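Local coordinates for protein Two-component system sensor histidine kinase (Bacteroides thetaiotaomicron, PDB 3OTT) that probably senses saccharides through its extracellular beta-propellers and beta-sandwich and passes the signal on by ATP-dependent histidine phosphorylation and regulation of transcription, at residues N146-I151 against V161-G166; P181-S186 against Y212-F217; L191-L196 against V205-E210. All blocks are in the same frame, centred on the assembly; numbering follows the deposited sequence.

Overall arrangement
Three contacts show how neighbouring blades of the N-terminal beta-propeller are built and joined. From the N terminus, interaction 1 closes the hairpin of strands 148-153 and 159-163, the first two strands of one blade. After that blade's last strand, 176-180, the chain enters the loop where interaction 2 opens. Interaction 3 then closes the hairpin of strands 193-199 and 204-209 in the next blade, and interaction 2 is completed by strand 212-217, so interaction 3 lies wholly within its span and none cross. The blades meet where Thr163 O faces Val193 N at 2.8 Å, and strand 212-217 lies beside strand 204-209 of interaction 3 in one sheet, Phe214 O lying 2.9 Å from Ile207 N.

Interaction 1 (N146-I151 against V161-G166); sequences NTIYSI and VGTYNG
Val161 meets two isoleucines of the facing strand: its CG1 lies 3.9 Å from Ile148 CD1, while CG2 approaches Ile151 CD1 more loosely. Gly162 supplies the backbone grip. Its N-H gives a 2.7 Å bond to Ser150 O, and its own carbonyl O receives both Tyr149 N, at 2.9 Å, and the longer Ser150 N. Two successive residues thus face one glycine, and the pairing slips by one residue. At Thr163, CG2 sits 3.7 Å from Ile148 CD1. With chi1 at 78°, OG1 lies between the backbone N and the carbonyl carbon, where it accepts from Asn165 N in an ST turn and donates to Gly166 O, which also takes Thr163 N from the opposite face of its carbonyl plane. A valine here would probably leave Asn165 N without its acceptor and take from Gly166 O one of its two donors, so that the turn is less firmly fixed. Tyr164 closes the pairing, its N bonding to Thr147 O at 2.9 Å, and its side chain runs beside that of Tyr149, whose OH comes 3.8 Å from Tyr164 CD2. This is an antiparallel hairpin with a classic beta bulge, forming the first two strands of a four-stranded propeller blade.

Interaction 2 (P181-S186 against Y212-F217); sequences PLPVHS and YLFQYF
Leu182 and Val184 carry the CH-pi part of this contact, each laid over a different ring. Leu182 CB stands over one face of Phe214, 4.1 Å from the ring centroid and offset toward the rim, with its CD2 reaching back toward CG of the same ring. Val184 places CG2 over a face of Tyr212, 4.2 Å from the centroid. Two residues apart on one strand, Tyr212 and Phe214 send their side chains to the same side of the sheet; in both, CG is anti to the carbonyl carbon (chi1 -65° and -64°), so the two rings are turned in much the same way.

Other apolar contacts gather at the rim of Phe214. Val184 CG2 comes to the ring edge near CZ, 3.8 Å away, so this one methyl serves both aromatics. Pro183 CD lies 3.7 Å from Phe214 CE2, and Leu191 packs against Leu182, Val184 and Phe214 alike.

Polar contacts are few. His185 N donates to Tyr212 OH over 3.1 Å in a nearly straight bond (166°), which holds the phenol end against the loop. Pro183 O meets the Phe214 edge in the plane of the ring, 3.2 Å from CE2, and is hydrogen-bonded by Gln225 of the adjoining strand. The whole is an interblade connection of a beta-propeller: the loop leaving the last strand of one blade folds over the third strand of the next.

Interaction 3 (L191-L196 against V205-E210); sequences LFVNSL and VWIGTE
Gly208 and Ser195 hold the centre of this contact through their backbones. Gly208 N donates to Ser195 O over 2.8 Å in an almost straight bond (170°), and Gly208 O is approached in return by Ser195 N at 3.3 Å and, more weakly, by Asn194 N. On one side of the sheet the packing is aliphatic. Val193 CG1 lies 3.9 Å from Ile207 CG2, while Leu196 runs alongside Ile207 in the same direction and brings its CD2 within 3.9 Å of Ile207 CG1. Toward the end of the pairing, Leu191 crosses Thr209 at about a right angle, its CD2 3.9 Å from Thr209 CG2 and its other methyl, CD1, 3.7 Å from Glu210 O. That methyl of Thr209 also lies close to Phe192 O, whose nearest approach is to Thr209 CB at 3.3 Å.

Bonds and stacks farther out join these residues to their surroundings. Thr209 has chi1 at 67°, which places OG1 between the backbone N and the carbonyl carbon, where it hydrogen-bonds with Tyr212 O, and leaves CG2 to meet Leu191. Asn194 lays its amide beside the backbone of Thr209 and Glu210 and gives ND2 to Ile234 O on the first strand of the following blade. The indole N-H of Trp206 links to Asp199, and Phe192 sets its ring edge-to-face with Tyr164 of the preceding blade. Asn194 and Ser195 facing one glycine make a classic beta bulge, here in the antiparallel hairpin that opens a propeller blade, as in the blade before it.

Interaction 1 (N146-I151 against V161-G166)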
loop_
_atom_site.group_PDB
_atom_site.type_symbol
_atom_site.label_atom_id
_atom_site.label_comp_id
_atom_site.label_asym_id
_atom_site.label_seq_id
_atom_site.Cartn_x
_atom_site.Cartn_y
_atom_site.Cartn_z
ATOM N N ASN B 146 -16.937 9.753 34.176
ATOM C CA ASN B 146 -17.780 9.996 32.986
ATOM C C ASN B 146 -17.432 11.292 32.252
ATOM O O ASN B 146 -17.945 11.522 31.170
ATOM C CB ASN B 146 -19.264 10.072 33.396
ATOM C CG ASN B 146 -19.778 8.728 33.959
ATOM O OD1 ASN B 146 -19.547 7.642 33.359
ATOM N ND2 ASN B 146 -20.442 8.784 35.134
ATOM N N THR B 147 -16.591 12.143 32.850
ATOM C CA THR B 147 -16.060 13.315 32.147
ATOM C C THR B 147 -14.847 12.979 31.276
ATOM O O THR B 147 -13.763 12.744 31.802
ATOM C CB THR B 147 -15.756 14.455 33.106
ATOM O OG1 THR B 147 -16.972 14.817 33.754
ATOM C CG2 THR B 147 -15.273 15.721 32.356
ATOM N N ILE B 148 -15.037 13.005 29.953
ATOM C CA ILE B 148 -14.054 12.593 28.968
ATOM C C ILE B 148 -13.420 13.787 28.301
ATOM O O ILE B 148 -14.144 14.647 27.773
ATOM C CB ILE B 148 -14.739 11.785 27.845
ATOM C CG1 ILE B 148 -15.682 10.726 28.417
ATOM C CG2 ILE B 148 -13.700 11.129 26.917
ATOM C CD1 ILE B 148 -15.020 9.736 29.422
ATOM N N TYR B 149 -12.086 13.851 28.293
ATOM C CA TYR B 149 -11.390 14.950 27.606
ATOM C C TYR B 149 -10.649 14.558 26.335
ATOM O O TYR B 149 -10.330 15.403 25.541
ATOM C CB TYR B 149 -10.397 15.686 28.538
ATOM C CG TYR B 149 -11.049 16.361 29.690
ATOM C CD1 TYR B 149 -12.135 17.246 29.495
ATOM C CD2 TYR B 149 -10.580 16.164 30.961
ATOM C CE1 TYR B 149 -12.716 17.901 30.549
ATOM C CE2 TYR B 149 -11.173 16.770 32.032
ATOM C CZ TYR B 149 -12.239 17.664 31.827
ATOM O OH TYR B 149 -12.823 18.262 32.917
ATOM N N SER B 150 -10.278 13.297 26.201
ATOM C CA SER B 150 -9.424 12.896 25.089
ATOM C C SER B 150 -9.638 11.441 24.793
ATOM O O SER B 150 -9.757 10.628 25.700
ATOM C CB SER B 150 -7.948 13.105 25.440
ATOM O OG SER B 150 -7.183 12.884 24.225
ATOM N N ILE B 151 -9.786 11.144 23.522
ATOM C CA ILE B 151 -9.861 9.787 23.041
ATOM C C ILE B 151 -9.114 9.586 21.741
ATOM O O ILE B 151 -9.164 10.479 20.869
ATOM C CB ILE B 151 -11.263 9.089 23.099
ATOM C CG1 ILE B 151 -11.414 8.161 21.928
ATOM C CG2 ILE B 151 -12.434 9.998 23.223
ATOM C CD1 ILE B 151 -12.396 7.158 22.175
ATOM N N VAL B 161 -8.731 6.255 26.512
ATOM C CA VAL B 161 -9.705 7.274 26.942
ATOM C C VAL B 161 -9.135 8.046 28.147
ATOM O O VAL B 161 -8.942 7.471 29.228
ATOM C CB VAL B 161 -11.055 6.607 27.337
ATOM C CG1 VAL B 161 -12.095 7.654 27.884
ATOM C CG2 VAL B 161 -11.570 5.819 26.197
ATOM N N GLY B 162 -8.900 9.351 27.963
ATOM C CA GLY B 162 -8.419 10.234 29.016
ATOM C C GLY B 162 -9.591 10.976 29.639
ATOM O O GLY B 162 -10.400 11.598 28.944
ATOM N N THR B 163 -9.667 10.958 30.961
ATOM C CA THR B 163 -10.807 11.474 31.682
ATOM C C THR B 163 -10.397 12.489 32.750
ATOM O O THR B 163 -9.222 12.783 32.932
ATOM C CB THR B 163 -11.635 10.347 32.392
ATOM O OG1 THR B 163 -11.002 9.917 33.605
ATOM C CG2 THR B 163 -12.009 9.145 31.455
ATOM N N TYR B 164 -11.402 13.023 33.435
ATOM C CA TYR B 164 -11.225 13.874 34.588
ATOM C C TYR B 164 -10.369 13.150 35.653
ATOM O O TYR B 164 -9.591 13.781 36.356
ATOM C CB TYR B 164 -12.609 14.230 35.148
ATOM C CG TYR B 164 -12.580 15.128 36.320
ATOM C CD1 TYR B 164 -12.981 14.678 37.571
ATOM C CD2 TYR B 164 -12.128 16.427 36.204
ATOM C CE1 TYR B 164 -12.926 15.484 38.669
ATOM C CE2 TYR B 164 -12.067 17.246 37.317
ATOM C CZ TYR B 164 -12.470 16.765 38.547
ATOM O OH TYR B 164 -12.431 17.613 39.661
ATOM N N ASN B 165 -10.525 11.836 35.781
ATOM C CA ASN B 165 -9.718 11.125 36.755
ATOM C C ASN B 165 -8.945 9.957 36.136
ATOM O O ASN B 165 -9.090 8.788 36.536
ATOM C CB ASN B 165 -10.550 10.697 38.005
ATOM C CG ASN B 165 -9.650 10.168 39.160
ATOM O OD1 ASN B 165 -8.536 10.687 39.411
ATOM N ND2 ASN B 165 -10.126 9.130 39.841
ATOM N N GLY B 166 -8.106 10.258 35.167
ATOM C CA GLY B 166 -7.125 9.246 34.741
ATOM C C GLY B 166 -7.355 8.590 33.392
ATOM O O GLY B 166 -8.301 8.927 32.646
#

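Interaction 2 (P181-S186 against Y212-F217)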
loop_
_atom_site.group_PDB
_atom_site.type_symbol
_atom_site.label_atom_id
_atom_site.label_comp_id
_atom_site.label_asym_id
_atom_site.label_seq_id
_atom_site.Cartn_x
_atom_site.Cartn_y
_atom_site.Cartn_z
ATOM N N PRO B 181 -2.569 3.355 35.617
ATOM C CA PRO B 181 -2.181 4.251 36.696
ATOM C C PRO B 181 -1.002 5.096 36.282
ATOM O O PRO B 181 -0.120 4.594 35.606
ATOM C CB PRO B 181 -1.742 3.278 37.837
ATOM C CG PRO B 181 -2.362 1.904 37.474
ATOM C CD PRO B 181 -2.302 1.933 35.942
ATOM N N LEU B 182 -0.966 6.352 36.699
ATOM C CA LEU B 182 0.066 7.256 36.222
ATOM C C LEU B 182 0.881 7.702 37.417
ATOM O O LEU B 182 0.351 8.220 38.391
ATOM C CB LEU B 182 -0.537 8.443 35.453
ATOM C CG LEU B 182 -1.332 8.123 34.165
ATOM C CD1 LEU B 182 -2.222 9.295 33.779
ATOM C CD2 LEU B 182 -0.485 7.782 32.952
ATOM N N PRO B 183 2.174 7.460 37.367
ATOM C CA PRO B 183 3.049 7.636 38.558
ATOM C C PRO B 183 3.380 9.114 38.781
ATOM O O PRO B 183 3.918 9.808 37.908
ATOM C CB PRO B 183 4.323 6.817 38.199
ATOM C CG PRO B 183 4.386 6.860 36.680
ATOM C CD PRO B 183 2.861 6.755 36.274
ATOM N N VAL B 184 3.036 9.594 39.956
ATOM C CA VAL B 184 3.108 11.009 40.247
ATOM C C VAL B 184 3.779 11.166 41.626
ATOM O O VAL B 184 3.787 10.211 42.408
ATOM C CB VAL B 184 1.656 11.635 40.212
ATOM C CG1 VAL B 184 1.621 12.936 40.955
ATOM C CG2 VAL B 184 1.175 11.817 38.765
ATOM N N HIS B 185 4.317 12.357 41.895
ATOM C CA HIS B 185 4.870 12.691 43.214
ATOM C C HIS B 185 3.905 12.723 44.444
ATOM O O HIS B 185 4.324 12.346 45.525
ATOM C CB HIS B 185 5.770 13.942 43.173
ATOM C CG HIS B 185 6.678 14.055 44.373
ATOM N ND1 HIS B 185 6.690 15.154 45.204
ATOM C CD2 HIS B 185 7.540 13.163 44.923
ATOM C CE1 HIS B 185 7.551 14.951 46.185
ATOM N NE2 HIS B 185 8.074 13.748 46.040
ATOM N N SER B 186 2.649 13.156 44.312
ATOM C CA SER B 186 1.631 12.936 45.399
ATOM C C SER B 186 0.183 13.203 44.953
ATOM O O SER B 186 -0.155 13.040 43.785
ATOM C CB SER B 186 1.952 13.779 46.643
ATOM O OG SER B 186 1.385 15.083 46.539
ATOM N N TYR B 212 2.377 17.068 34.172
ATOM C CA TYR B 212 3.265 16.028 33.699
ATOM C C TYR B 212 2.932 15.720 32.279
ATOM O O TYR B 212 1.777 15.843 31.862
ATOM C CB TYR B 212 3.015 14.732 34.466
ATOM C CG TYR B 212 3.336 14.783 35.917
ATOM C CD1 TYR B 212 2.370 15.143 36.849
ATOM C CD2 TYR B 212 4.628 14.461 36.367
ATOM C CE1 TYR B 212 2.676 15.200 38.223
ATOM C CE2 TYR B 212 4.926 14.478 37.740
ATOM C CZ TYR B 212 3.965 14.866 38.650
ATOM O OH TYR B 212 4.284 14.845 40.000
ATOM N N LEU B 213 3.950 15.262 31.583
ATOM C CA LEU B 213 3.865 14.628 30.307
ATOM C C LEU B 213 4.411 13.147 30.498
ATOM O O LEU B 213 5.550 12.964 30.988
ATOM C CB LEU B 213 4.795 15.363 29.344
ATOM C CG LEU B 213 4.809 14.871 27.896
ATOM C CD1 LEU B 213 3.379 14.814 27.294
ATOM C CD2 LEU B 213 5.759 15.721 27.036
ATOM N N PHE B 214 3.591 12.147 30.173
ATOM C CA PHE B 214 3.954 10.729 30.285
ATOM C C PHE B 214 4.142 10.114 28.940
ATOM O O PHE B 214 3.472 10.507 27.971
ATOM C CB PHE B 214 2.887 9.955 30.998
ATOM C CG PHE B 214 2.683 10.381 32.430
ATOM C CD1 PHE B 214 1.725 11.317 32.759
ATOM C CD2 PHE B 214 3.448 9.789 33.475
ATOM C CE1 PHE B 214 1.518 11.695 34.165
ATOM C CE2 PHE B 214 3.265 10.152 34.832
ATOM C CZ PHE B 214 2.284 11.136 35.172
ATOM N N GLN B 215 5.008 9.110 28.873
ATOM C CA GLN B 215 4.956 8.166 27.784
ATOM C C GLN B 215 4.558 6.819 28.335
ATOM O O GLN B 215 5.190 6.325 29.258
ATOM C CB GLN B 215 6.326 7.999 27.207
ATOM C CG GLN B 215 6.721 9.083 26.305
ATOM C CD GLN B 215 8.165 8.949 25.881
ATOM O OE1 GLN B 215 9.091 9.317 26.632
ATOM N NE2 GLN B 215 8.372 8.437 24.664
ATOM N N TYR B 216 3.563 6.176 27.728
ATOM C CA TYR B 216 3.182 4.794 28.091
ATOM C C TYR B 216 3.578 3.883 26.941
ATOM O O TYR B 216 3.383 4.232 25.789
ATOM C CB TYR B 216 1.699 4.754 28.357
ATOM C CG TYR B 216 1.077 3.372 28.380
ATOM C CD1 TYR B 216 1.304 2.519 29.463
ATOM C CD2 TYR B 216 0.277 2.916 27.350
ATOM C CE1 TYR B 216 0.766 1.278 29.553
ATOM C CE2 TYR B 216 -0.251 1.593 27.416
ATOM C CZ TYR B 216 0.003 0.791 28.571
ATOM O OH TYR B 216 -0.502 -0.482 28.784
ATOM N N PHE B 217 4.109 2.703 27.247
ATOM C CA PHE B 217 4.618 1.798 26.191
ATOM C C PHE B 217 3.837 0.527 26.293
ATOM O O PHE B 217 4.130 -0.325 27.188
ATOM C CB PHE B 217 6.116 1.480 26.398
ATOM C CG PHE B 217 6.982 2.691 26.383
ATOM C CD1 PHE B 217 7.530 3.123 25.187
ATOM C CD2 PHE B 217 7.245 3.422 27.567
ATOM C CE1 PHE B 217 8.373 4.268 25.131
ATOM C CE2 PHE B 217 8.054 4.561 27.526
ATOM C CZ PHE B 217 8.624 4.997 26.295
#

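Interaction 3 (L191-L196 against V205-E210)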
loop_
_atom_site.group_PDB
_atom_site.type_symbol
_atom_site.label_atom_id
_atom_site.label_comp_id
_atom_site.label_asym_id
_atom_site.label_seq_id
_atom_site.Cartn_x
_atom_site.Cartn_y
_atom_site.Cartn_z
ATOM N N LEU B 191 -6.243 13.007 38.519
ATOM C CA LEU B 191 -5.410 13.451 37.449
ATOM C C LEU B 191 -6.182 13.653 36.131
ATOM O O LEU B 191 -6.561 12.695 35.485
ATOM C CB LEU B 191 -4.176 12.565 37.313
ATOM C CG LEU B 191 -3.003 13.319 36.688
ATOM C CD1 LEU B 191 -2.495 14.527 37.529
ATOM C CD2 LEU B 191 -1.875 12.309 36.456
ATOM N N PHE B 192 -6.409 14.916 35.771
ATOM C CA PHE B 192 -6.984 15.292 34.453
ATOM C C PHE B 192 -6.148 14.735 33.351
ATOM O O PHE B 192 -4.989 15.058 33.270
ATOM C CB PHE B 192 -6.869 16.822 34.165
ATOM C CG PHE B 192 -7.810 17.699 34.921
ATOM C CD1 PHE B 192 -8.965 18.213 34.282
ATOM C CD2 PHE B 192 -7.506 18.118 36.236
ATOM C CE1 PHE B 192 -9.866 19.088 34.951
ATOM C CE2 PHE B 192 -8.373 18.987 36.934
ATOM C CZ PHE B 192 -9.574 19.479 36.283
ATOM N N VAL B 193 -6.737 14.023 32.416
ATOM C CA VAL B 193 -5.973 13.716 31.228
ATOM C C VAL B 193 -6.547 14.482 30.059
ATOM O O VAL B 193 -7.568 14.078 29.494
ATOM C CB VAL B 193 -5.944 12.215 30.931
ATOM C CG1 VAL B 193 -5.363 11.967 29.533
ATOM C CG2 VAL B 193 -5.124 11.463 31.995
ATOM N N ASN B 194 -5.873 15.572 29.680
ATOM C CA ASN B 194 -6.365 16.486 28.655
ATOM C C ASN B 194 -6.040 16.035 27.271
ATOM O O ASN B 194 -6.697 16.480 26.297
ATOM C CB ASN B 194 -5.686 17.860 28.718
ATOM C CG ASN B 194 -5.756 18.507 30.053
ATOM O OD1 ASN B 194 -6.830 18.624 30.657
ATOM N ND2 ASN B 194 -4.594 18.968 30.536
ATOM N N SER B 195 -4.994 15.221 27.117
ATOM C CA SER B 195 -4.491 15.030 25.740
ATOM C C SER B 195 -3.713 13.733 25.554
ATOM O O SER B 195 -2.968 13.334 26.484
ATOM C CB SER B 195 -3.583 16.215 25.362
ATOM O OG SER B 195 -3.241 16.111 24.009
ATOM N N LEU B 196 -3.889 13.115 24.372
ATOM C CA LEU B 196 -3.351 11.815 24.047
ATOM C C LEU B 196 -2.836 11.820 22.642
ATOM O O LEU B 196 -3.465 12.404 21.774
ATOM C CB LEU B 196 -4.429 10.707 24.167
ATOM C CG LEU B 196 -5.007 10.399 25.552
ATOM C CD1 LEU B 196 -6.120 9.279 25.488
ATOM C CD2 LEU B 196 -3.890 10.023 26.486
ATOM N N VAL B 205 2.304 5.847 23.669
ATOM C CA VAL B 205 1.248 6.834 23.706
ATOM C C VAL B 205 1.706 7.928 24.633
ATOM O O VAL B 205 1.945 7.672 25.781
ATOM C CB VAL B 205 -0.016 6.229 24.264
ATOM C CG1 VAL B 205 -1.139 7.279 24.341
ATOM C CG2 VAL B 205 -0.455 5.071 23.385
ATOM N N TRP B 206 1.826 9.159 24.123
ATOM C CA TRP B 206 1.978 10.349 24.939
ATOM C C TRP B 206 0.715 10.800 25.620
ATOM O O TRP B 206 -0.349 10.725 25.031
ATOM C CB TRP B 206 2.440 11.459 24.066
ATOM C CG TRP B 206 3.752 11.253 23.433
ATOM C CD1 TRP B 206 4.014 10.789 22.171
ATOM C CD2 TRP B 206 5.004 11.606 24.011
ATOM N NE1 TRP B 206 5.374 10.800 21.941
ATOM C CE2 TRP B 206 6.001 11.326 23.050
ATOM C CE3 TRP B 206 5.377 12.162 25.257
ATOM C CZ2 TRP B 206 7.348 11.576 23.284
ATOM C CZ3 TRP B 206 6.761 12.415 25.500
ATOM C CH2 TRP B 206 7.711 12.116 24.512
ATOM N N ILE B 207 0.842 11.225 26.873
ATOM C CA ILE B 207 -0.268 11.541 27.785
ATOM C C ILE B 207 -0.010 12.878 28.484
ATOM O O ILE B 207 0.935 13.034 29.229
ATOM C CB ILE B 207 -0.416 10.447 28.873
ATOM C CG1 ILE B 207 -0.505 9.049 28.208
ATOM C CG2 ILE B 207 -1.699 10.691 29.673
ATOM C CD1 ILE B 207 0.019 7.941 29.074
ATOM N N GLY B 208 -0.793 13.884 28.159
ATOM C CA GLY B 208 -0.629 15.201 28.775
ATOM C C GLY B 208 -1.698 15.437 29.824
ATOM O O GLY B 208 -2.889 15.221 29.604
ATOM N N THR B 209 -1.245 15.885 30.973
ATOM C CA THR B 209 -2.036 16.089 32.144
ATOM C C THR B 209 -1.696 17.468 32.727
ATOM O O THR B 209 -0.841 18.198 32.216
ATOM C CB THR B 209 -1.707 15.011 33.236
ATOM O OG1 THR B 209 -0.363 15.195 33.713
ATOM C CG2 THR B 209 -1.858 13.562 32.731
ATOM N N GLU B 210 -2.364 17.829 33.804
ATOM C CA GLU B 210 -1.897 18.900 34.625
ATOM C C GLU B 210 -0.660 18.422 35.339
ATOM O O GLU B 210 -0.724 17.529 36.186
ATOM C CB GLU B 210 -2.961 19.297 35.664
ATOM C CG GLU B 210 -2.477 20.394 36.650
ATOM C CD GLU B 210 -3.614 21.324 37.224
ATOM O OE1 GLU B 210 -4.774 21.303 36.697
ATOM O OE2 GLU B 210 -3.319 22.107 38.199
#